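Local coordinates for L-amino acid deaminase (Proteus vulgaris, PDB 5I39), which probably deaminates L-amino acids oxidatively at the membrane, using a bound flavin-adenine dinucleotide (FAD) as its redox cofactor, at residues 82-87 against 373-378; 69-74 against 202-207; 262-267 against 323-328. All blocks are in the same frame, centred on the assembly; numbering follows the deposited sequence. Where two conformers were deposited one is given.

Interaction 1 (82-87 against 373-378). With FAD (flavin-adenine dinucleotide), chain B; EDO (1,2-ethanediol), chain K.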
# COMPACT_ATOMS: atom_id res chain seq x y z
N GLN A 82 7.34 -2.15 2.07
CA GLN A 82 7.40 -2.35 3.51
C GLN A 82 6.05 -2.06 4.16
O GLN A 82 5.34 -1.12 3.78
CB GLN A 82 8.51 -1.51 4.15
CG GLN A 82 8.35 -0.01 4.08
CD GLN A 82 9.57 0.73 4.59
OE1 GLN A 82 10.38 0.18 5.35
NE2 GLN A 82 9.72 1.99 4.19
N ALA A 83 5.70 -2.89 5.14
CA ALA A 83 4.49 -2.74 5.94
C ALA A 83 4.93 -2.42 7.35
O ALA A 83 5.39 -3.30 8.09
CB ALA A 83 3.64 -4.00 5.89
N ILE A 84 4.82 -1.14 7.72
CA ILE A 84 5.40 -0.64 8.96
C ILE A 84 4.42 0.22 9.72
O ILE A 84 3.57 0.89 9.13
CB ILE A 84 6.74 0.12 8.73
CG1 ILE A 84 6.53 1.50 8.07
CG2 ILE A 84 7.70 -0.74 7.93
CD1 ILE A 84 7.79 2.34 7.98
N SER A 85 4.55 0.21 11.05
CA SER A 85 3.89 1.18 11.92
C SER A 85 4.85 2.23 12.47
O SER A 85 4.41 3.15 13.16
CB SER A 85 3.20 0.48 13.08
OG SER A 85 4.14 -0.17 13.92
N TYR A 86 6.15 2.12 12.15
CA TYR A 86 7.19 2.98 12.75
C TYR A 86 6.89 4.46 12.55
O TYR A 86 6.65 4.89 11.43
CB TYR A 86 8.56 2.65 12.14
CG TYR A 86 9.75 3.01 13.00
CD1 TYR A 86 9.93 2.41 14.24
CD2 TYR A 86 10.74 3.88 12.54
CE1 TYR A 86 11.03 2.71 15.03
CE2 TYR A 86 11.85 4.17 13.32
CZ TYR A 86 11.98 3.59 14.56
OH TYR A 86 13.08 3.86 15.33
N LYS A 87 6.90 5.20 13.67
CA LYS A 87 6.65 6.65 13.71
C LYS A 87 5.22 7.07 13.32
O LYS A 87 4.95 8.26 13.18
CB LYS A 87 7.68 7.44 12.88
CG LYS A 87 9.09 7.44 13.44
CD LYS A 87 9.97 8.37 12.61
CE LYS A 87 11.31 8.63 13.26
NZ LYS A 87 12.15 9.57 12.47
N THR A 373 -3.65 7.86 0.10
CA THR A 373 -2.71 7.32 1.07
C THR A 373 -1.36 6.98 0.44
O THR A 373 -1.28 6.47 -0.68
CB THR A 373 -3.30 6.10 1.80
OG1 THR A 373 -2.33 5.61 2.73
CG2 THR A 373 -3.72 4.98 0.85
N GLY A 374 -0.32 7.25 1.22
CA GLY A 374 1.04 6.83 0.90
C GLY A 374 1.42 5.48 1.48
O GLY A 374 2.56 5.05 1.33
N TRP A 375 0.46 4.80 2.12
CA TRP A 375 0.70 3.53 2.80
C TRP A 375 -0.44 2.54 2.54
O TRP A 375 -0.76 1.70 3.38
CB TRP A 375 0.84 3.77 4.31
CG TRP A 375 2.08 4.51 4.68
CD1 TRP A 375 2.17 5.81 5.07
CD2 TRP A 375 3.40 3.98 4.72
NE1 TRP A 375 3.48 6.13 5.34
CE2 TRP A 375 4.26 5.02 5.13
CE3 TRP A 375 3.95 2.73 4.44
CZ2 TRP A 375 5.64 4.85 5.28
CZ3 TRP A 375 5.33 2.55 4.58
CH2 TRP A 375 6.15 3.61 4.99
N GLY A 376 -1.04 2.62 1.35
CA GLY A 376 -2.22 1.83 1.04
C GLY A 376 -2.00 0.33 1.03
O GLY A 376 -2.91 -0.41 1.35
N MSE A 377 -0.81 -0.13 0.67
CA MSE A 377 -0.56 -1.58 0.70
C MSE A 377 -0.71 -2.07 2.12
O MSE A 377 -1.46 -3.02 2.39
CB MSE A 377 0.81 -1.96 0.14
CG MSE A 377 0.98 -1.69 -1.35
SE MSE A 377 -0.27 -2.71 -2.47
CE MSE A 377 0.20 -4.53 -1.89
N THR A 378 -0.01 -1.41 3.05
CA THR A 378 -0.04 -1.75 4.47
C THR A 378 -1.44 -1.66 5.06
O THR A 378 -1.87 -2.55 5.81
CB THR A 378 0.88 -0.79 5.25
OG1 THR A 378 2.22 -0.91 4.77
CG2 THR A 378 0.88 -1.09 6.75
PA FAD B . -3.81 2.42 -7.46
O1A FAD B . -3.09 3.52 -8.25
O2A FAD B . -3.01 1.15 -7.28
O5B FAD B . -5.17 1.99 -8.15
C5B FAD B . -6.17 2.91 -8.53
C4B FAD B . -6.76 2.37 -9.82
O4B FAD B . -7.90 3.17 -10.19
C3B FAD B . -5.77 2.46 -10.99
O3B FAD B . -5.49 1.15 -11.48
C2B FAD B . -6.50 3.38 -11.98
O2B FAD B . -6.23 3.05 -13.36
C1B FAD B . -7.95 3.20 -11.60
N9A FAD B . -8.85 4.31 -11.96
C8A FAD B . -8.67 5.59 -11.70
N7A FAD B . -9.71 6.33 -12.12
C5A FAD B . -10.55 5.46 -12.66
C6A FAD B . -11.86 5.55 -13.32
N6A FAD B . -12.46 6.75 -13.47
N1A FAD B . -12.44 4.42 -13.75
C2A FAD B . -11.86 3.22 -13.59
N3A FAD B . -10.66 3.06 -13.02
C4A FAD B . -10.00 4.13 -12.55
N1 FAD B . 2.62 1.61 0.56
C2 FAD B . 3.05 0.79 1.53
O2 FAD B . 2.21 0.35 2.34
N3 FAD B . 4.36 0.45 1.63
C4 FAD B . 5.32 0.90 0.81
O4 FAD B . 6.48 0.54 0.94
C4X FAD B . 4.94 1.83 -0.26
N5 FAD B . 5.83 2.39 -1.12
C5X FAD B . 5.40 3.08 -2.18
C6 FAD B . 6.28 3.49 -3.19
C7 FAD B . 5.84 4.15 -4.33
C7M FAD B . 6.81 4.53 -5.43
C8 FAD B . 4.41 4.45 -4.48
C8M FAD B . 3.87 5.13 -5.72
C9 FAD B . 3.53 4.07 -3.47
C9A FAD B . 3.97 3.40 -2.33
N10 FAD B . 3.09 3.02 -1.31
C10 FAD B . 3.50 2.13 -0.32
C1' FAD B . 1.69 3.38 -1.36
C2' FAD B . 0.81 2.36 -2.00
O2' FAD B . 1.48 1.84 -3.15
C3' FAD B . -0.49 3.05 -2.37
O3' FAD B . -1.04 3.78 -1.24
C4' FAD B . -1.56 2.10 -2.85
O4' FAD B . -1.03 1.24 -3.88
C5' FAD B . -2.74 2.89 -3.39
O5' FAD B . -3.68 1.92 -3.88
P FAD B . -4.95 2.44 -4.74
O1P FAD B . -5.78 1.24 -5.05
O2P FAD B . -5.57 3.64 -4.05
O3P FAD B . -4.26 3.09 -6.06
C1 EDO K . 5.61 5.24 0.80
O1 EDO K . 5.28 4.22 1.75
C2 EDO K . 5.65 6.61 1.47
O2 EDO K . 6.30 7.57 0.63
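Trp-375 lays the six-membered end of its indole against the side chain of Ile-84, whose CD1 comes obliquely to 3.6 Å from Trp-375 CH2. CG1 of the isoleucine runs past the same ring end, because chi1 of 72° places it between the backbone N and the carbonyl carbon. Gln-82 meets the indole twice: its backbone O lies at the ring edge, in plane, and its CG packs 4.0 Å from Trp-375 CZ3. The Gln-82 amide is turned 42° from the ring, with OE1 taken up by Arg-121 and Asn-276. A 1,2-ethanediol, probably from the crystallisation liquor, puts O1 over one indole face. The segments come closest at Thr-378, whose OG1 lies 3.1 Å from Ala-83 CA.

What joins the two segments in polar terms is the flavin. Gln-82 grips its pyrimidine edge, N giving a hydrogen bond to FAD O4 and O receiving FAD N3 at 2.8 Å. From the start of helix 376-392, Thr-378 binds FAD O2 with both N and OG1, the hydroxyl at 2.7 Å; it stands beside its own N (chi1 -60°), which lets the two donors converge. Farther along, Gly-376 N and Thr-373 O hold the ribityl O3'. Every polar atom of the flavin's O4-N3-O2 edge thus has a protein partner, and two donors at O2, next to a helix N terminus, would be expected to stabilise negative charge on the N1-C2=O2 region of a reduced flavin.

Interaction 2 (69-74 against 202-207). With FAD (flavin-adenine dinucleotide), chain B.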
# COMPACT_ATOMS: atom_id res chain seq x y z
N GLY A 69 -7.57 1.01 -16.92
CA GLY A 69 -6.42 0.37 -17.56
C GLY A 69 -6.38 -1.10 -17.22
O GLY A 69 -7.39 -1.80 -17.32
N ASN A 70 -5.19 -1.57 -16.84
CA ASN A 70 -5.01 -2.95 -16.40
C ASN A 70 -5.16 -3.06 -14.88
O ASN A 70 -4.95 -2.10 -14.15
CB ASN A 70 -3.61 -3.45 -16.78
CG ASN A 70 -3.40 -3.54 -18.28
OD1 ASN A 70 -4.34 -3.79 -19.03
ND2 ASN A 70 -2.16 -3.36 -18.72
N ILE A 71 -5.50 -4.26 -14.43
CA ILE A 71 -5.54 -4.56 -13.00
C ILE A 71 -4.17 -4.28 -12.37
O ILE A 71 -3.14 -4.72 -12.89
CB ILE A 71 -5.95 -6.03 -12.75
CG1 ILE A 71 -7.45 -6.18 -13.05
CG2 ILE A 71 -5.66 -6.46 -11.32
CD1 ILE A 71 -7.94 -7.61 -13.16
N ALA A 72 -4.16 -3.54 -11.27
CA ALA A 72 -2.95 -3.25 -10.49
C ALA A 72 -1.86 -2.54 -11.31
O ALA A 72 -0.69 -2.67 -11.00
CB ALA A 72 -2.42 -4.54 -9.86
N GLY A 73 -2.26 -1.78 -12.32
CA GLY A 73 -1.32 -1.15 -13.25
C GLY A 73 -0.64 0.12 -12.77
O GLY A 73 0.25 0.61 -13.45
N GLU A 74 -1.06 0.66 -11.63
CA GLU A 74 -0.54 1.95 -11.16
C GLU A 74 0.18 1.76 -9.81
O GLU A 74 1.10 0.95 -9.73
CB GLU A 74 -1.66 3.00 -11.17
CG GLU A 74 -2.27 3.21 -12.56
CD GLU A 74 -1.36 3.87 -13.56
OE1 GLU A 74 -0.32 4.43 -13.17
OE2 GLU A 74 -1.69 3.85 -14.76
N VAL A 202 -15.78 -11.58 -7.46
CA VAL A 202 -15.69 -10.18 -7.87
C VAL A 202 -15.44 -10.18 -9.38
O VAL A 202 -14.55 -10.88 -9.85
CB VAL A 202 -14.54 -9.43 -7.17
CG1 VAL A 202 -14.50 -7.98 -7.64
CG2 VAL A 202 -14.70 -9.48 -5.66
N ARG A 203 -16.23 -9.43 -10.12
CA ARG A 203 -16.02 -9.30 -11.56
C ARG A 203 -15.32 -7.97 -11.83
O ARG A 203 -15.74 -6.94 -11.32
CB ARG A 203 -17.33 -9.46 -12.32
CG ARG A 203 -17.87 -10.88 -12.18
CD ARG A 203 -19.07 -11.15 -13.05
NE ARG A 203 -20.28 -10.49 -12.55
CZ ARG A 203 -21.47 -10.54 -13.15
NH1 ARG A 203 -21.63 -11.21 -14.29
NH2 ARG A 203 -22.50 -9.90 -12.61
N ILE A 204 -14.22 -8.03 -12.58
CA ILE A 204 -13.33 -6.89 -12.77
C ILE A 204 -13.18 -6.62 -14.26
O ILE A 204 -12.64 -7.45 -14.99
CB ILE A 204 -11.93 -7.14 -12.15
CG1 ILE A 204 -12.06 -7.58 -10.69
CG2 ILE A 204 -11.08 -5.88 -12.27
CD1 ILE A 204 -10.75 -7.90 -9.98
N TYR A 205 -13.65 -5.46 -14.69
CA TYR A 205 -13.64 -5.09 -16.11
C TYR A 205 -12.56 -4.06 -16.37
O TYR A 205 -12.60 -2.95 -15.84
CB TYR A 205 -15.03 -4.63 -16.55
CG TYR A 205 -16.00 -5.77 -16.39
CD1 TYR A 205 -16.15 -6.73 -17.39
CD2 TYR A 205 -16.69 -5.95 -15.20
CE1 TYR A 205 -16.99 -7.81 -17.22
CE2 TYR A 205 -17.53 -7.03 -15.01
CZ TYR A 205 -17.68 -7.96 -16.02
OH TYR A 205 -18.52 -9.03 -15.83
N THR A 206 -11.57 -4.47 -17.16
CA THR A 206 -10.43 -3.64 -17.52
C THR A 206 -10.71 -2.87 -18.81
O THR A 206 -11.68 -3.15 -19.52
CB THR A 206 -9.17 -4.50 -17.68
OG1 THR A 206 -9.42 -5.56 -18.60
CG2 THR A 206 -8.77 -5.09 -16.34
N GLN A 207 -9.87 -1.88 -19.10
CA GLN A 207 -10.10 -0.95 -20.22
C GLN A 207 -11.53 -0.40 -20.18
O GLN A 207 -12.22 -0.31 -21.20
CB GLN A 207 -9.82 -1.64 -21.57
CG GLN A 207 -8.37 -2.09 -21.74
CD GLN A 207 -8.04 -3.36 -20.99
OE1 GLN A 207 -8.80 -4.32 -21.00
NE2 GLN A 207 -6.88 -3.38 -20.32
PA FAD B . -3.81 2.42 -7.46
O1A FAD B . -3.09 3.52 -8.25
O2A FAD B . -3.01 1.15 -7.28
O5B FAD B . -5.17 1.99 -8.15
C5B FAD B . -6.17 2.91 -8.53
C4B FAD B . -6.76 2.37 -9.82
O4B FAD B . -7.90 3.17 -10.19
C3B FAD B . -5.77 2.46 -10.99
O3B FAD B . -5.49 1.15 -11.48
C2B FAD B . -6.50 3.38 -11.98
O2B FAD B . -6.23 3.05 -13.36
C1B FAD B . -7.95 3.20 -11.60
N9A FAD B . -8.85 4.31 -11.96
C8A FAD B . -8.67 5.59 -11.70
N7A FAD B . -9.71 6.33 -12.12
C5A FAD B . -10.55 5.46 -12.66
C6A FAD B . -11.86 5.55 -13.32
N6A FAD B . -12.46 6.75 -13.47
N1A FAD B . -12.44 4.42 -13.75
C2A FAD B . -11.86 3.22 -13.59
N3A FAD B . -10.66 3.06 -13.02
C4A FAD B . -10.00 4.13 -12.55
N1 FAD B . 2.62 1.61 0.56
C2 FAD B . 3.05 0.79 1.53
O2 FAD B . 2.21 0.35 2.34
N3 FAD B . 4.36 0.45 1.63
C4 FAD B . 5.32 0.90 0.81
O4 FAD B . 6.48 0.54 0.94
C4X FAD B . 4.94 1.83 -0.26
N5 FAD B . 5.83 2.39 -1.12
C5X FAD B . 5.40 3.08 -2.18
C6 FAD B . 6.28 3.49 -3.19
C7 FAD B . 5.84 4.15 -4.33
C7M FAD B . 6.81 4.53 -5.43
C8 FAD B . 4.41 4.45 -4.48
C8M FAD B . 3.87 5.13 -5.72
C9 FAD B . 3.53 4.07 -3.47
C9A FAD B . 3.97 3.40 -2.33
N10 FAD B . 3.09 3.02 -1.31
C10 FAD B . 3.50 2.13 -0.32
C1' FAD B . 1.69 3.38 -1.36
C2' FAD B . 0.81 2.36 -2.00
O2' FAD B . 1.48 1.84 -3.15
C3' FAD B . -0.49 3.05 -2.37
O3' FAD B . -1.04 3.78 -1.24
C4' FAD B . -1.56 2.10 -2.85
O4' FAD B . -1.03 1.24 -3.88
C5' FAD B . -2.74 2.89 -3.39
O5' FAD B . -3.68 1.92 -3.88
P FAD B . -4.95 2.44 -4.74
O1P FAD B . -5.78 1.24 -5.05
O2P FAD B . -5.57 3.64 -4.05
O3P FAD B . -4.26 3.09 -6.06
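This is a mixed contact, one backbone hydrogen bond beside a small apolar cluster, between the loop that follows strand 63-66 and strand 203-205, an edge strand of the FAD-binding Rossmann-type sheet. The bond runs from Gln-207 N to Gly-69 O, 3.1 Å long and nearly straight at 172°. Beside it, Thr-206 CB lies 3.3 Å from the same Gly-69 O.

The apolar half is carried by Ile-71. Its CG1, anti to the carbonyl carbon (chi1 -73°), and the CD1 beyond it reach across to the strand, where they meet two methyl groups belonging to alternate residues. CD1 packs 3.7 Å from Ile-204 CG2, and CG1 comes equally near to Thr-206 CG2; both partners lie at about a right angle to the isoleucine chain. With its methyl given to Ile-71, Thr-206 directs OG1 to Gln-207 OE1 at 2.8 Å, a bond that comes in above the carbonyl plane of the amide. The Gln-207 side chain, bent at chi2, places NE2 2.9 Å from Asn-70 OD1 at the more exposed edge, the two amide planes standing 69° apart.

From Asn-70 the loop makes a type II beta turn to Gly-73 and then brings Glu-74 CB against the FAD pyrophosphate oxygen O1A. Helix 189-199 continues the apolar layer, with Ala-194 against Ile-71, while Ile-204 also touches Ile-65 of strand 63-66, to which strand 203-205 is bonded in parallel.

Interaction 3 (262-267 against 323-328). With FAD (flavin-adenine dinucleotide), chain B; EDO (1,2-ethanediol), chain G.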
# COMPACT_ATOMS: atom_id res chain seq x y z
N SER A 262 11.01 7.42 -6.62
CA SER A 262 11.73 6.46 -7.47
C SER A 262 12.01 5.17 -6.71
O SER A 262 12.09 5.16 -5.48
CB SER A 262 13.03 7.06 -7.99
OG SER A 262 12.78 8.06 -8.96
N GLN A 263 12.16 4.09 -7.47
CA GLN A 263 12.41 2.75 -6.93
C GLN A 263 13.38 2.00 -7.82
O GLN A 263 13.41 2.21 -9.03
CB GLN A 263 11.12 1.95 -6.85
CG GLN A 263 10.05 2.52 -5.95
CD GLN A 263 10.47 2.62 -4.49
OE1 GLN A 263 11.35 1.90 -4.01
NE2 GLN A 263 9.85 3.52 -3.78
N GLN A 264 14.16 1.12 -7.20
CA GLN A 264 15.12 0.28 -7.90
C GLN A 264 15.02 -1.15 -7.38
O GLN A 264 14.58 -1.38 -6.25
CB GLN A 264 16.54 0.79 -7.67
CG GLN A 264 16.77 2.20 -8.18
CD GLN A 264 18.05 2.81 -7.65
OE1 GLN A 264 18.25 2.87 -6.43
NE2 GLN A 264 18.90 3.30 -8.54
N LEU A 265 15.40 -2.10 -8.22
CA LEU A 265 15.46 -3.50 -7.85
C LEU A 265 16.79 -4.05 -8.32
O LEU A 265 17.13 -3.90 -9.50
CB LEU A 265 14.30 -4.29 -8.48
CG LEU A 265 14.22 -5.78 -8.13
CD1 LEU A 265 13.93 -5.98 -6.65
CD2 LEU A 265 13.17 -6.49 -8.96
N ILE A 266 17.55 -4.66 -7.41
CA ILE A 266 18.85 -5.24 -7.73
C ILE A 266 18.88 -6.72 -7.38
O ILE A 266 18.11 -7.19 -6.55
CB ILE A 266 20.01 -4.47 -7.05
CG1 ILE A 266 19.97 -4.60 -5.52
CG2 ILE A 266 19.99 -3.01 -7.49
CD1 ILE A 266 21.17 -4.01 -4.81
N SER A 267 19.79 -7.44 -8.03
CA SER A 267 19.96 -8.86 -7.75
C SER A 267 20.59 -9.07 -6.38
O SER A 267 21.20 -8.16 -5.80
CB SER A 267 20.77 -9.55 -8.84
OG SER A 267 22.09 -9.05 -8.92
N ALA A 323 24.34 6.93 -8.29
CA ALA A 323 25.09 7.27 -7.07
C ALA A 323 24.48 6.62 -5.82
O ALA A 323 25.21 6.26 -4.90
CB ALA A 323 25.18 8.78 -6.90
N SER A 324 23.16 6.47 -5.80
CA SER A 324 22.49 5.79 -4.70
C SER A 324 22.94 4.33 -4.60
O SER A 324 23.23 3.84 -3.51
CB SER A 324 20.97 5.86 -4.85
OG SER A 324 20.34 5.47 -3.64
N LEU A 325 23.02 3.64 -5.74
CA LEU A 325 23.55 2.28 -5.77
C LEU A 325 25.01 2.22 -5.36
O LEU A 325 25.42 1.30 -4.65
CB LEU A 325 23.37 1.64 -7.15
CG LEU A 325 21.92 1.48 -7.63
CD1 LEU A 325 21.89 0.95 -9.05
CD2 LEU A 325 21.11 0.57 -6.71
N GLU A 326 25.79 3.21 -5.77
CA GLU A 326 27.20 3.28 -5.37
C GLU A 326 27.37 3.42 -3.86
O GLU A 326 28.21 2.74 -3.27
CB GLU A 326 27.92 4.41 -6.10
CG GLU A 326 28.20 4.09 -7.56
CD GLU A 326 29.24 2.99 -7.71
OE1 GLU A 326 30.36 3.16 -7.20
OE2 GLU A 326 28.92 1.94 -8.32
N LYS A 327 26.58 4.28 -3.23
CA LYS A 327 26.72 4.42 -1.77
C LYS A 327 26.15 3.23 -1.01
O LYS A 327 26.68 2.87 0.04
CB LYS A 327 26.23 5.77 -1.25
CG LYS A 327 24.76 6.08 -1.40
CD LYS A 327 24.47 7.47 -0.87
CE LYS A 327 23.08 7.94 -1.23
NZ LYS A 327 22.04 7.15 -0.52
N LEU A 328 25.12 2.58 -1.56
CA LEU A 328 24.64 1.29 -1.01
C LEU A 328 25.77 0.25 -1.01
O LEU A 328 26.01 -0.43 -0.00
CB LEU A 328 23.45 0.76 -1.81
CG LEU A 328 22.94 -0.65 -1.49
CD1 LEU A 328 22.45 -0.75 -0.05
CD2 LEU A 328 21.84 -1.06 -2.46
PA FAD B . -3.81 2.42 -7.46
O1A FAD B . -3.09 3.52 -8.25
O2A FAD B . -3.01 1.15 -7.28
O5B FAD B . -5.17 1.99 -8.15
C5B FAD B . -6.17 2.91 -8.53
C4B FAD B . -6.76 2.37 -9.82
O4B FAD B . -7.90 3.17 -10.19
C3B FAD B . -5.77 2.46 -10.99
O3B FAD B . -5.49 1.15 -11.48
C2B FAD B . -6.50 3.38 -11.98
O2B FAD B . -6.23 3.05 -13.36
C1B FAD B . -7.95 3.20 -11.60
N9A FAD B . -8.85 4.31 -11.96
C8A FAD B . -8.67 5.59 -11.70
N7A FAD B . -9.71 6.33 -12.12
C5A FAD B . -10.55 5.46 -12.66
C6A FAD B . -11.86 5.55 -13.32
N6A FAD B . -12.46 6.75 -13.47
N1A FAD B . -12.44 4.42 -13.75
C2A FAD B . -11.86 3.22 -13.59
N3A FAD B . -10.66 3.06 -13.02
C4A FAD B . -10.00 4.13 -12.55
N1 FAD B . 2.62 1.61 0.56
C2 FAD B . 3.05 0.79 1.53
O2 FAD B . 2.21 0.35 2.34
N3 FAD B . 4.36 0.45 1.63
C4 FAD B . 5.32 0.90 0.81
O4 FAD B . 6.48 0.54 0.94
C4X FAD B . 4.94 1.83 -0.26
N5 FAD B . 5.83 2.39 -1.12
C5X FAD B . 5.40 3.08 -2.18
C6 FAD B . 6.28 3.49 -3.19
C7 FAD B . 5.84 4.15 -4.33
C7M FAD B . 6.81 4.53 -5.43
C8 FAD B . 4.41 4.45 -4.48
C8M FAD B . 3.87 5.13 -5.72
C9 FAD B . 3.53 4.07 -3.47
C9A FAD B . 3.97 3.40 -2.33
N10 FAD B . 3.09 3.02 -1.31
C10 FAD B . 3.50 2.13 -0.32
C1' FAD B . 1.69 3.38 -1.36
C2' FAD B . 0.81 2.36 -2.00
O2' FAD B . 1.48 1.84 -3.15
C3' FAD B . -0.49 3.05 -2.37
O3' FAD B . -1.04 3.78 -1.24
C4' FAD B . -1.56 2.10 -2.85
O4' FAD B . -1.03 1.24 -3.88
C5' FAD B . -2.74 2.89 -3.39
O5' FAD B . -3.68 1.92 -3.88
P FAD B . -4.95 2.44 -4.74
O1P FAD B . -5.78 1.24 -5.05
O2P FAD B . -5.57 3.64 -4.05
O3P FAD B . -4.26 3.09 -6.06
C1 EDO G . 26.04 1.68 -9.88
O1 EDO G . 26.46 1.07 -8.65
C2 EDO G . 26.78 1.04 -11.06
O2 EDO G . 26.58 -0.38 -11.12
O HOH W 1 19.62 2.91 -3.99
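A glutamine amide in a buried, largely apolar interface is the striking element here: Gln-264 presses its end group against the side chain of Leu-325. NE2 lies 3.6 Å from Leu-325 CG, and OE1 comes to 3.7 Å from Leu-325 CD2, the glutamine reaching out from the strand as the leucine reaches in from the helix. The amide is nevertheless well provided for. One water donates to OE1 at 2.8 Å and also bonds Ser-324 OG at 2.7 Å, bridging strand and helix, while NE2 is hydrogen-bonded to Gln-343 OE1 and Leu-321 O.

In the fold this is helix 318-331 packed on one face of the large mixed sheet; the axis of its 323-328 part passes 11.0 Å from that of strand part 262-266, at a crossing angle of -51°. Alternation along the strand sends Gln-264 and Ile-266 toward the helix, and Leu-265 the other way. Ile-266 serves two leucines one helical turn apart. Its CG2 slides past Leu-325 CD2 at 3.8 Å; its CD1, carried outward by an extended chi2 of 173°, meets Leu-328 CD2 tip to tip at the same distance. Leu-328 also rests on Ile-283, Phe-285 and Thr-295 of the adjoining strands.

From the N terminus, the chain first passes 69-74, just after strand 63-66, and then 82-87. Interaction 2 closes when 202-207 returns to the edge of the Rossmann-type sheet, by which time interaction 1 has opened, so the two cross. Interaction 3 opens and closes later, entirely between the ends of interaction 1, and joins a strand of the large mixed sheet to helix 318-331. Only at 373-378 does interaction 1 close, linking strand 82-83 of that same sheet with the start of helix 376-392. All three include residues touching FAD: Glu-74 at the pyrophosphate, segments 82-87 and 373-378 at the isoalloxazine, Gln-263 near its C7M methyl.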